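Local coordinates for phosphotriesterase family protein (Listeria monocytogenes serotype 4b str. H7858, PDB 3PNZ), which probably hydrolyses phosphorylated sugar lactones with a two-zinc centre held in an amidohydrolase-type TIM barrel, at residues S2-F7 with Q88-A93; D102-P107 with D115-Y120; R298-A303 with K312-F317. All coordinates share one frame; numbering follows the deposited sequence.

Contact 1 of 3, residues S2-F7 with Q88-A93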
loop_
_atom_site.group_PDB
_atom_site.type_symbol
_atom_site.label_atom_id
_atom_site.label_comp_id
_atom_site.label_asym_id
_atom_site.label_seq_id
_atom_site.Cartn_x
_atom_site.Cartn_y
_atom_site.Cartn_z
ATOM N N SER A 2 -20.913 2.050 -6.482
ATOM C CA SER A 2 -19.731 1.834 -5.643
ATOM C C SER A 2 -18.827 3.059 -5.628
ATOM O O SER A 2 -19.084 4.036 -6.331
ATOM C CB SER A 2 -18.949 0.605 -6.099
ATOM O OG SER A 2 -18.146 0.132 -5.030
ATOM N N PHE A 3 -17.760 3.006 -4.836
ATOM C CA PHE A 3 -16.959 4.201 -4.600
ATOM C C PHE A 3 -15.562 3.852 -4.108
ATOM O O PHE A 3 -15.314 2.725 -3.687
ATOM C CB PHE A 3 -17.632 5.072 -3.537
ATOM C CG PHE A 3 -17.817 4.376 -2.221
ATOM C CD1 PHE A 3 -16.814 4.402 -1.256
ATOM C CD2 PHE A 3 -18.983 3.687 -1.946
ATOM C CE1 PHE A 3 -16.981 3.752 -0.036
ATOM C CE2 PHE A 3 -19.153 3.037 -0.735
ATOM C CZ PHE A 3 -18.145 3.072 0.224
ATOM N N ILE A 4 -14.667 4.833 -4.161
ATOM C CA ILE A 4 -13.365 4.752 -3.494
ATOM C C ILE A 4 -13.358 5.736 -2.324
ATOM O O ILE A 4 -13.778 6.896 -2.469
ATOM C CB ILE A 4 -12.203 5.070 -4.469
ATOM C CG1 ILE A 4 -12.080 3.965 -5.516
ATOM C CG2 ILE A 4 -10.888 5.223 -3.707
ATOM C CD1 ILE A 4 -12.116 4.454 -6.930
ATOM N N ARG A 5 -12.901 5.273 -1.163
ATOM C CA ARG A 5 -12.930 6.084 0.046
ATOM C C ARG A 5 -11.618 6.834 0.239
ATOM O O ARG A 5 -10.570 6.231 0.507
ATOM C CB ARG A 5 -13.255 5.222 1.271
ATOM C CG ARG A 5 -13.187 5.956 2.594
ATOM C CD ARG A 5 -14.092 5.316 3.645
ATOM N NE ARG A 5 -15.496 5.398 3.235
ATOM C CZ ARG A 5 -16.507 4.817 3.870
ATOM N NH1 ARG A 5 -16.297 4.100 4.964
ATOM N NH2 ARG A 5 -17.739 4.949 3.396
ATOM N N THR A 6 -11.679 8.153 0.073
ATOM C CA THR A 6 -10.508 9.010 0.261
ATOM C C THR A 6 -10.657 9.810 1.553
ATOM O O THR A 6 -11.723 9.838 2.157
ATOM C CB THR A 6 -10.300 9.996 -0.911
ATOM O OG1 THR A 6 -11.265 11.051 -0.836
ATOM C CG2 THR A 6 -10.392 9.290 -2.275
ATOM N N PHE A 7 -9.576 10.458 1.977
ATOM C CA PHE A 7 -9.594 11.268 3.187
ATOM C C PHE A 7 -10.703 12.316 3.151
ATOM O O PHE A 7 -11.280 12.638 4.187
ATOM C CB PHE A 7 -8.251 11.971 3.384
ATOM C CG PHE A 7 -7.234 11.150 4.134
ATOM C CD1 PHE A 7 -7.376 9.777 4.252
ATOM C CD2 PHE A 7 -6.140 11.762 4.729
ATOM C CE1 PHE A 7 -6.437 9.027 4.950
ATOM C CE2 PHE A 7 -5.194 11.020 5.417
ATOM C CZ PHE A 7 -5.342 9.654 5.527
ATOM N N GLN A 88 -5.745 13.391 -4.074
ATOM C CA GLN A 88 -6.624 12.519 -3.302
ATOM C C GLN A 88 -5.802 11.459 -2.587
ATOM O O GLN A 88 -4.880 10.887 -3.174
ATOM C CB GLN A 88 -7.658 11.882 -4.230
ATOM C CG GLN A 88 -8.548 12.939 -4.886
ATOM C CD GLN A 88 -9.402 12.420 -6.028
ATOM O OE1 GLN A 88 -10.516 12.907 -6.245
ATOM N NE2 GLN A 88 -8.888 11.455 -6.776
ATOM N N ILE A 89 -6.114 11.215 -1.319
ATOM C CA ILE A 89 -5.390 10.195 -0.553
ATOM C C ILE A 89 -6.333 9.076 -0.126
ATOM O O ILE A 89 -7.392 9.326 0.465
ATOM C CB ILE A 89 -4.728 10.788 0.720
ATOM C CG1 ILE A 89 -3.792 11.949 0.375
ATOM C CG2 ILE A 89 -3.973 9.709 1.505
ATOM C CD1 ILE A 89 -2.576 11.529 -0.449
ATOM N N VAL A 90 -5.955 7.839 -0.428
ATOM C CA VAL A 90 -6.641 6.686 0.141
ATOM C C VAL A 90 -5.792 6.192 1.306
ATOM O O VAL A 90 -4.657 5.758 1.106
ATOM C CB VAL A 90 -6.795 5.552 -0.889
ATOM C CG1 VAL A 90 -7.399 4.319 -0.240
ATOM C CG2 VAL A 90 -7.649 6.019 -2.073
ATOM N N GLY A 91 -6.328 6.266 2.519
ATOM C CA GLY A 91 -5.606 5.830 3.704
ATOM C C GLY A 91 -5.758 4.342 3.948
ATOM O O GLY A 91 -6.615 3.692 3.350
ATOM N N THR A 92 -4.925 3.796 4.830
ATOM C CA THR A 92 -4.910 2.364 5.051
ATOM C C THR A 92 -5.115 1.999 6.515
ATOM O O THR A 92 -4.391 2.477 7.391
ATOM C CB THR A 92 -3.576 1.789 4.570
ATOM O OG1 THR A 92 -3.452 2.034 3.165
ATOM C CG2 THR A 92 -3.495 0.291 4.856
ATOM N N ALA A 93 -6.098 1.142 6.769
ATOM C CA ALA A 93 -6.358 0.628 8.101
ATOM C C ALA A 93 -5.616 -0.691 8.319
ATOM O O ALA A 93 -5.276 -1.383 7.363
ATOM C CB ALA A 93 -7.856 0.408 8.291
HETATM O O HOH W 1 -8.947 7.035 2.635
#

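Contact 2 of 3, residues D102-P107 with D115-Y120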
loop_
_atom_site.group_PDB
_atom_site.type_symbol
_atom_site.label_atom_id
_atom_site.label_comp_id
_atom_site.label_asym_id
_atom_site.label_seq_id
_atom_site.Cartn_x
_atom_site.Cartn_y
_atom_site.Cartn_z
ATOM N N ASP A 102 7.370 -4.477 18.012
ATOM C CA ASP A 102 8.177 -4.245 19.204
ATOM C C ASP A 102 8.064 -2.780 19.618
ATOM O O ASP A 102 8.308 -2.432 20.775
ATOM C CB ASP A 102 9.638 -4.609 18.941
ATOM C CG ASP A 102 10.526 -4.381 20.155
ATOM O OD1 ASP A 102 10.396 -5.138 21.143
ATOM O OD2 ASP A 102 11.359 -3.447 20.115
ATOM N N GLY A 103 7.690 -1.930 18.664
ATOM C CA GLY A 103 7.566 -0.504 18.901
ATOM C C GLY A 103 6.563 -0.151 19.983
ATOM O O GLY A 103 5.575 -0.859 20.193
ATOM N N LYS A 104 6.825 0.951 20.675
ATOM C CA LYS A 104 5.927 1.427 21.721
ATOM C C LYS A 104 4.666 2.094 21.171
ATOM O O LYS A 104 4.702 2.813 20.171
ATOM C CB LYS A 104 6.662 2.380 22.665
ATOM C CG LYS A 104 7.651 1.683 23.577
ATOM C CD LYS A 104 8.368 2.676 24.473
ATOM C CE LYS A 104 9.309 1.966 25.433
ATOM N NZ LYS A 104 10.016 2.930 26.324
ATOM N N ILE A 105 3.550 1.843 21.840
ATOM C CA ILE A 105 2.288 2.468 21.482
ATOM C C ILE A 105 2.279 3.916 21.944
ATOM O O ILE A 105 2.531 4.204 23.118
ATOM C CB ILE A 105 1.115 1.700 22.101
ATOM C CG1 ILE A 105 1.000 0.326 21.435
ATOM C CG2 ILE A 105 -0.185 2.496 21.971
ATOM C CD1 ILE A 105 -0.003 -0.587 22.088
ATOM N N LYS A 106 2.009 4.827 21.016
ATOM C CA LYS A 106 2.004 6.249 21.336
ATOM C C LYS A 106 0.800 6.593 22.211
ATOM O O LYS A 106 -0.198 5.867 22.220
ATOM C CB LYS A 106 2.026 7.098 20.063
ATOM C CG LYS A 106 0.870 6.844 19.109
ATOM C CD LYS A 106 1.047 7.639 17.826
ATOM C CE LYS A 106 -0.129 7.464 16.875
ATOM N NZ LYS A 106 0.099 8.208 15.596
ATOM N N PRO A 107 0.897 7.699 22.963
ATOM C CA PRO A 107 -0.152 8.083 23.913
ATOM C C PRO A 107 -1.512 8.248 23.245
ATOM O O PRO A 107 -2.528 7.893 23.840
ATOM C CB PRO A 107 0.335 9.434 24.443
ATOM C CG PRO A 107 1.812 9.407 24.251
ATOM C CD PRO A 107 2.032 8.640 22.982
ATOM N N ASP A 115 -4.624 0.320 27.044
ATOM C CA ASP A 115 -3.381 0.639 27.730
ATOM C C ASP A 115 -2.366 -0.489 27.565
ATOM O O ASP A 115 -2.152 -1.292 28.478
ATOM C CB ASP A 115 -3.634 0.914 29.211
ATOM C CG ASP A 115 -2.454 1.583 29.890
ATOM O OD1 ASP A 115 -1.603 2.160 29.176
ATOM O OD2 ASP A 115 -2.377 1.535 31.137
ATOM N N PHE A 116 -1.745 -0.541 26.392
ATOM C CA PHE A 116 -0.727 -1.541 26.103
ATOM C C PHE A 116 0.604 -0.850 25.823
ATOM O O PHE A 116 0.641 0.229 25.236
ATOM C CB PHE A 116 -1.133 -2.390 24.896
ATOM C CG PHE A 116 -2.320 -3.281 25.143
ATOM C CD1 PHE A 116 -2.193 -4.430 25.908
ATOM C CD2 PHE A 116 -3.552 -2.985 24.591
ATOM C CE1 PHE A 116 -3.275 -5.263 26.127
ATOM C CE2 PHE A 116 -4.641 -3.811 24.803
ATOM C CZ PHE A 116 -4.503 -4.954 25.572
ATOM N N GLU A 117 1.695 -1.480 26.241
ATOM C CA GLU A 117 3.024 -0.906 26.071
ATOM C C GLU A 117 3.457 -0.927 24.607
ATOM O O GLU A 117 3.892 0.088 24.066
ATOM C CB GLU A 117 4.043 -1.662 26.928
ATOM C CG GLU A 117 5.427 -1.026 26.962
ATOM C CD GLU A 117 5.424 0.344 27.624
ATOM O OE1 GLU A 117 4.518 0.606 28.448
ATOM O OE2 GLU A 117 6.326 1.157 27.323
ATOM N N THR A 118 3.322 -2.091 23.978
ATOM C CA THR A 118 3.776 -2.297 22.603
ATOM C C THR A 118 2.653 -2.880 21.747
ATOM O O THR A 118 1.650 -3.361 22.267
ATOM C CB THR A 118 4.938 -3.297 22.560
ATOM O OG1 THR A 118 4.479 -4.570 23.023
ATOM C CG2 THR A 118 6.093 -2.823 23.445
ATOM N N TYR A 119 2.829 -2.850 20.430
ATOM C CA TYR A 119 1.850 -3.465 19.544
ATOM C C TYR A 119 1.777 -4.964 19.774
ATOM O O TYR A 119 0.706 -5.563 19.667
ATOM C CB TYR A 119 2.207 -3.217 18.085
ATOM C CG TYR A 119 2.205 -1.773 17.678
ATOM C CD1 TYR A 119 1.029 -1.144 17.282
ATOM C CD2 TYR A 119 3.385 -1.044 17.649
ATOM C CE1 TYR A 119 1.028 0.180 16.895
ATOM C CE2 TYR A 119 3.395 0.277 17.260
ATOM C CZ TYR A 119 2.216 0.883 16.880
ATOM O OH TYR A 119 2.231 2.196 16.486
ATOM N N TYR A 120 2.919 -5.583 20.064
ATOM C CA TYR A 120 2.929 -7.009 20.348
ATOM C C TYR A 120 2.003 -7.305 21.522
ATOM O O TYR A 120 1.214 -8.245 21.476
ATOM C CB TYR A 120 4.336 -7.510 20.691
ATOM C CG TYR A 120 5.139 -8.074 19.533
ATOM C CD1 TYR A 120 6.394 -7.555 19.219
ATOM C CD2 TYR A 120 4.659 -9.136 18.773
ATOM C CE1 TYR A 120 7.144 -8.073 18.170
ATOM C CE2 TYR A 120 5.400 -9.658 17.714
ATOM C CZ TYR A 120 6.643 -9.122 17.422
ATOM O OH TYR A 120 7.392 -9.635 16.384
HETATM O O HOH W 2 2.554 3.916 18.321
#

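Contact 3 of 3, residues R298-A303 with K312-F317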
loop_
_atom_site.group_PDB
_atom_site.type_symbol
_atom_site.label_atom_id
_atom_site.label_comp_id
_atom_site.label_asym_id
_atom_site.label_seq_id
_atom_site.Cartn_x
_atom_site.Cartn_y
_atom_site.Cartn_z
ATOM N N ARG A 298 9.939 5.588 -20.232
ATOM C CA ARG A 298 10.809 4.456 -20.537
ATOM C C ARG A 298 10.002 3.186 -20.742
ATOM O O ARG A 298 10.243 2.433 -21.689
ATOM C CB ARG A 298 11.851 4.235 -19.446
ATOM C CG ARG A 298 12.735 3.038 -19.770
ATOM C CD ARG A 298 13.110 2.274 -18.546
ATOM N NE ARG A 298 13.451 0.890 -18.867
ATOM C CZ ARG A 298 14.529 0.267 -18.411
ATOM N NH1 ARG A 298 14.752 -1.001 -18.741
ATOM N NH2 ARG A 298 15.383 0.921 -17.635
ATOM N N PHE A 299 9.039 2.939 -19.855
ATOM C CA PHE A 299 8.212 1.749 -19.995
ATOM C C PHE A 299 7.461 1.736 -21.321
ATOM O O PHE A 299 7.407 0.715 -22.008
ATOM C CB PHE A 299 7.213 1.597 -18.847
ATOM C CG PHE A 299 6.301 0.423 -19.029
ATOM C CD1 PHE A 299 6.715 -0.849 -18.660
ATOM C CD2 PHE A 299 5.063 0.572 -19.636
ATOM C CE1 PHE A 299 5.888 -1.948 -18.857
ATOM C CE2 PHE A 299 4.240 -0.522 -19.836
ATOM C CZ PHE A 299 4.653 -1.779 -19.448
ATOM N N ILE A 300 6.868 2.871 -21.669
ATOM C CA ILE A 300 6.149 2.974 -22.928
ATOM C C ILE A 300 7.068 2.622 -24.091
ATOM O O ILE A 300 6.723 1.798 -24.940
ATOM C CB ILE A 300 5.540 4.375 -23.115
ATOM C CG1 ILE A 300 4.435 4.601 -22.081
ATOM C CG2 ILE A 300 4.988 4.532 -24.525
ATOM C CD1 ILE A 300 3.871 6.015 -22.076
ATOM N N ASP A 301 8.255 3.221 -24.100
ATOM C CA ASP A 301 9.208 3.011 -25.184
ATOM C C ASP A 301 9.650 1.558 -25.250
ATOM O O ASP A 301 9.611 0.936 -26.311
ATOM C CB ASP A 301 10.421 3.927 -25.021
ATOM C CG ASP A 301 11.318 3.921 -26.242
ATOM O OD1 ASP A 301 12.552 3.804 -26.082
ATOM O OD2 ASP A 301 10.780 4.027 -27.365
ATOM N N GLU A 302 10.048 1.007 -24.107
ATOM C CA GLU A 302 10.529 -0.366 -24.071
ATOM C C GLU A 302 9.416 -1.358 -24.423
ATOM O O GLU A 302 9.632 -2.291 -25.201
ATOM C CB GLU A 302 11.166 -0.694 -22.712
ATOM C CG GLU A 302 11.824 -2.058 -22.676
ATOM C CD GLU A 302 12.589 -2.337 -21.390
ATOM O OE1 GLU A 302 12.654 -1.459 -20.504
ATOM O OE2 GLU A 302 13.122 -3.459 -21.268
ATOM N N ALA A 303 8.223 -1.161 -23.865
ATOM C CA ALA A 303 7.097 -2.034 -24.190
ATOM C C ALA A 303 6.764 -1.978 -25.681
ATOM O O ALA A 303 6.526 -3.013 -26.311
ATOM C CB ALA A 303 5.868 -1.665 -23.368
ATOM N N LYS A 312 -1.353 1.988 -23.722
ATOM C CA LYS A 312 -2.537 1.327 -23.181
ATOM C C LYS A 312 -2.222 0.686 -21.830
ATOM O O LYS A 312 -3.023 0.755 -20.895
ATOM C CB LYS A 312 -3.045 0.250 -24.139
ATOM C CG LYS A 312 -4.303 -0.456 -23.654
ATOM C CD LYS A 312 -4.718 -1.578 -24.594
ATOM C CE LYS A 312 -6.027 -2.216 -24.142
ATOM N NZ LYS A 312 -6.465 -3.330 -25.040
ATOM N N LEU A 313 -1.054 0.060 -21.738
ATOM C CA LEU A 313 -0.647 -0.601 -20.499
ATOM C C LEU A 313 -0.466 0.409 -19.371
ATOM O O LEU A 313 -0.875 0.159 -18.244
ATOM C CB LEU A 313 0.640 -1.407 -20.718
ATOM C CG LEU A 313 0.423 -2.638 -21.597
ATOM C CD1 LEU A 313 1.757 -3.293 -21.931
ATOM C CD2 LEU A 313 -0.522 -3.634 -20.926
ATOM N N VAL A 314 0.152 1.548 -19.671
ATOM C CA VAL A 314 0.309 2.589 -18.664
ATOM C C VAL A 314 -1.051 3.075 -18.170
ATOM O O VAL A 314 -1.250 3.301 -16.975
ATOM C CB VAL A 314 1.160 3.767 -19.176
ATOM C CG1 VAL A 314 0.974 4.991 -18.279
ATOM C CG2 VAL A 314 2.635 3.347 -19.253
ATOM N N LYS A 315 -2.003 3.220 -19.088
ATOM C CA LYS A 315 -3.344 3.617 -18.686
ATOM C C LYS A 315 -3.969 2.579 -17.748
ATOM O O LYS A 315 -4.625 2.938 -16.773
ATOM C CB LYS A 315 -4.235 3.843 -19.907
ATOM C CG LYS A 315 -5.590 4.434 -19.563
ATOM C CD LYS A 315 -6.552 4.323 -20.733
ATOM C CE LYS A 315 -7.996 4.477 -20.260
ATOM N NZ LYS A 315 -8.166 5.711 -19.442
ATOM N N LYS A 316 -3.756 1.297 -18.035
ATOM C CA LYS A 316 -4.241 0.252 -17.143
ATOM C C LYS A 316 -3.541 0.281 -15.787
ATOM O O LYS A 316 -4.212 0.282 -14.756
ATOM C CB LYS A 316 -4.135 -1.131 -17.790
ATOM C CG LYS A 316 -5.055 -1.266 -18.994
ATOM C CD LYS A 316 -5.188 -2.681 -19.476
ATOM C CE LYS A 316 -6.443 -2.817 -20.348
ATOM N NZ LYS A 316 -6.661 -4.222 -20.736
ATOM N N PHE A 317 -2.206 0.329 -15.774
ATOM C CA PHE A 317 -1.490 0.226 -14.502
ATOM C C PHE A 317 -1.812 1.376 -13.544
ATOM O O PHE A 317 -1.883 1.171 -12.331
ATOM C CB PHE A 317 0.038 0.153 -14.695
ATOM C CG PHE A 317 0.494 -0.973 -15.583
ATOM C CD1 PHE A 317 -0.350 -2.032 -15.885
ATOM C CD2 PHE A 317 1.771 -0.963 -16.123
ATOM C CE1 PHE A 317 0.072 -3.060 -16.707
ATOM C CE2 PHE A 317 2.203 -1.997 -16.942
ATOM C CZ PHE A 317 1.354 -3.039 -17.237
#

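Contact 1 of 3, residues S2-F7 with Q88-A93
T6 and V90 meet where strand 4-6 runs across strand 88-92 at 95°, so the two cannot pair as a sheet, and their axes come within 5.7 Å. One direct backbone bond joins the segments: F7 N, just past strand 4-6, gives its hydrogen to I89 O over 2.9 Å. The CA of T6 adds a CA-H...O contact to the same oxygen. Beside this point a water accepts from G91 N and donates to R5 O, bridging backbones too far apart for a bond of their own.

The F7 ring lies flat beneath a methyl of I89: CG2 sits 4.1 Å from the ring centroid and only 4° off the normal, a CH-pi contact. The rim atom CE1 of F7 reaches the CA of G91 at 3.5 Å, a close approach that suits a residue without a side chain. Two residues before T6, the methyl CG2 of I4, anti to the backbone N, touches V90 CG2 at 3.7 Å, the two branched side chains crossing at about a right angle.

Strand 4-6 pairs antiparallel with strand 9-11, R5 forming a salt bridge to D10, while strand 88-92 lies between 62-65 and 150-152 in a parallel sheet and helix 75-85 packs on F7.

Contact 2 of 3, residues D102-P107 with D115-Y120
A single beta bridge between K104 and T118 closes the loop that follows barrel strand 88-92 onto the start of helix 119-124. I105 N donates to E117 O at 2.9 Å in an almost straight bond, the N-H...O angle being 172°. On the other side of the bridge Y119 N reaches G103 O in a weak bond of 3.4 Å. CA-H...O contacts from K104 to E117 O and from T118 to G103 O lie alongside these two bonds.

T118 is the N-cap of the helix. With OG1 placed between the backbone N and the carbonyl carbon (chi1 64°), its hydroxyl accepts from E121 N, while the methyl CG2 turns to D102 O at 3.5 Å. Threonine suits the place because one branch caps the helix and the other packs on the loop.

I105 supplies the apolar plug. Its CD1 presses on F116 CB at 3.5 Å and also approaches the carbonyl oxygens of F116 and T118; the former is buried by the contact without a polar partner. CG1 of I105 lies over one face of the Y119 ring. A water that donates to K104 O and accepts from K106 N also lies close to the phenol oxygen of Y119.

Toward solvent, K104 and E117 run side by side in the same direction. K104 CE comes within 3.6 Å of E117 OE2, but K104 NZ stays 4.2 Å from E117 OE2, beyond a salt bridge, though the opposite charges probably still attract. At the far end Y120 CD1 rests 3.4 Å from D102 N, and the carboxylate of D102 turns to R35 in a salt bridge.

Contact 3 of 3, residues R298-A303 with K312-F317
F299 is the main bump of this contact, pushed from helix 289-305 into a hollow formed by L313, V314 and F317 on helix 310-325. The axes of the two segments stand 10.0 Å apart at their closest, and their directions make an angle of 135°. With CG anti to the backbone N (chi1 176°), the ring is carried toward the other helix.

Each wall of the hollow takes a different part of the ring. L313 CB lies at the ring edge, in its plane, 3.8 Å from F299 CE2. V314 CG2 is 3.7 Å from F299 CD2, the two side chains sliding past each other in opposite directions. At the far end of the ring, F299 CZ meets F317 CE2 at 3.5 Å, arriving at the edge of the F317 ring. The two ring planes are inclined at 59°, an oblique pairing. One turn on in the same helix as F299, the CB of A303 lies over one face of the F299 ring, offset toward its rim; so small a side chain fits close against the ring.

V314 also acts as a bump, its CG2 methyl touching I300 CG1 at 3.6 Å and so lying against both F299 and I300. Beta-branched V314 and I300 give compact, stiff surfaces here, crossing at about a right angle.

No hydrogen bond or salt bridge joins the two segments, so shape and burial of apolar surface hold them, while the R298-E302 salt bridge stays within its own helix.

In the fold
The three contacts follow one another along the chain without interlocking, and none touches another. Contact 1 lies nearest the middle, its centre about 12 Å from that of the chain, and joins the N-terminal strand to a barrel strand; the G91 position is about 12 Å from a zinc ion. The metals themselves are held by H22, H24, carboxylated K154, H187, H215 and D272. Contacts 2 and 3 lie on opposite sides of the chain's centre, with their own centres about 43 Å apart. Contact 2 closes the excursion that leaves the barrel after strand 88-92, the strand that contact 1 uses, whereas contact 3 packs the last two helices together.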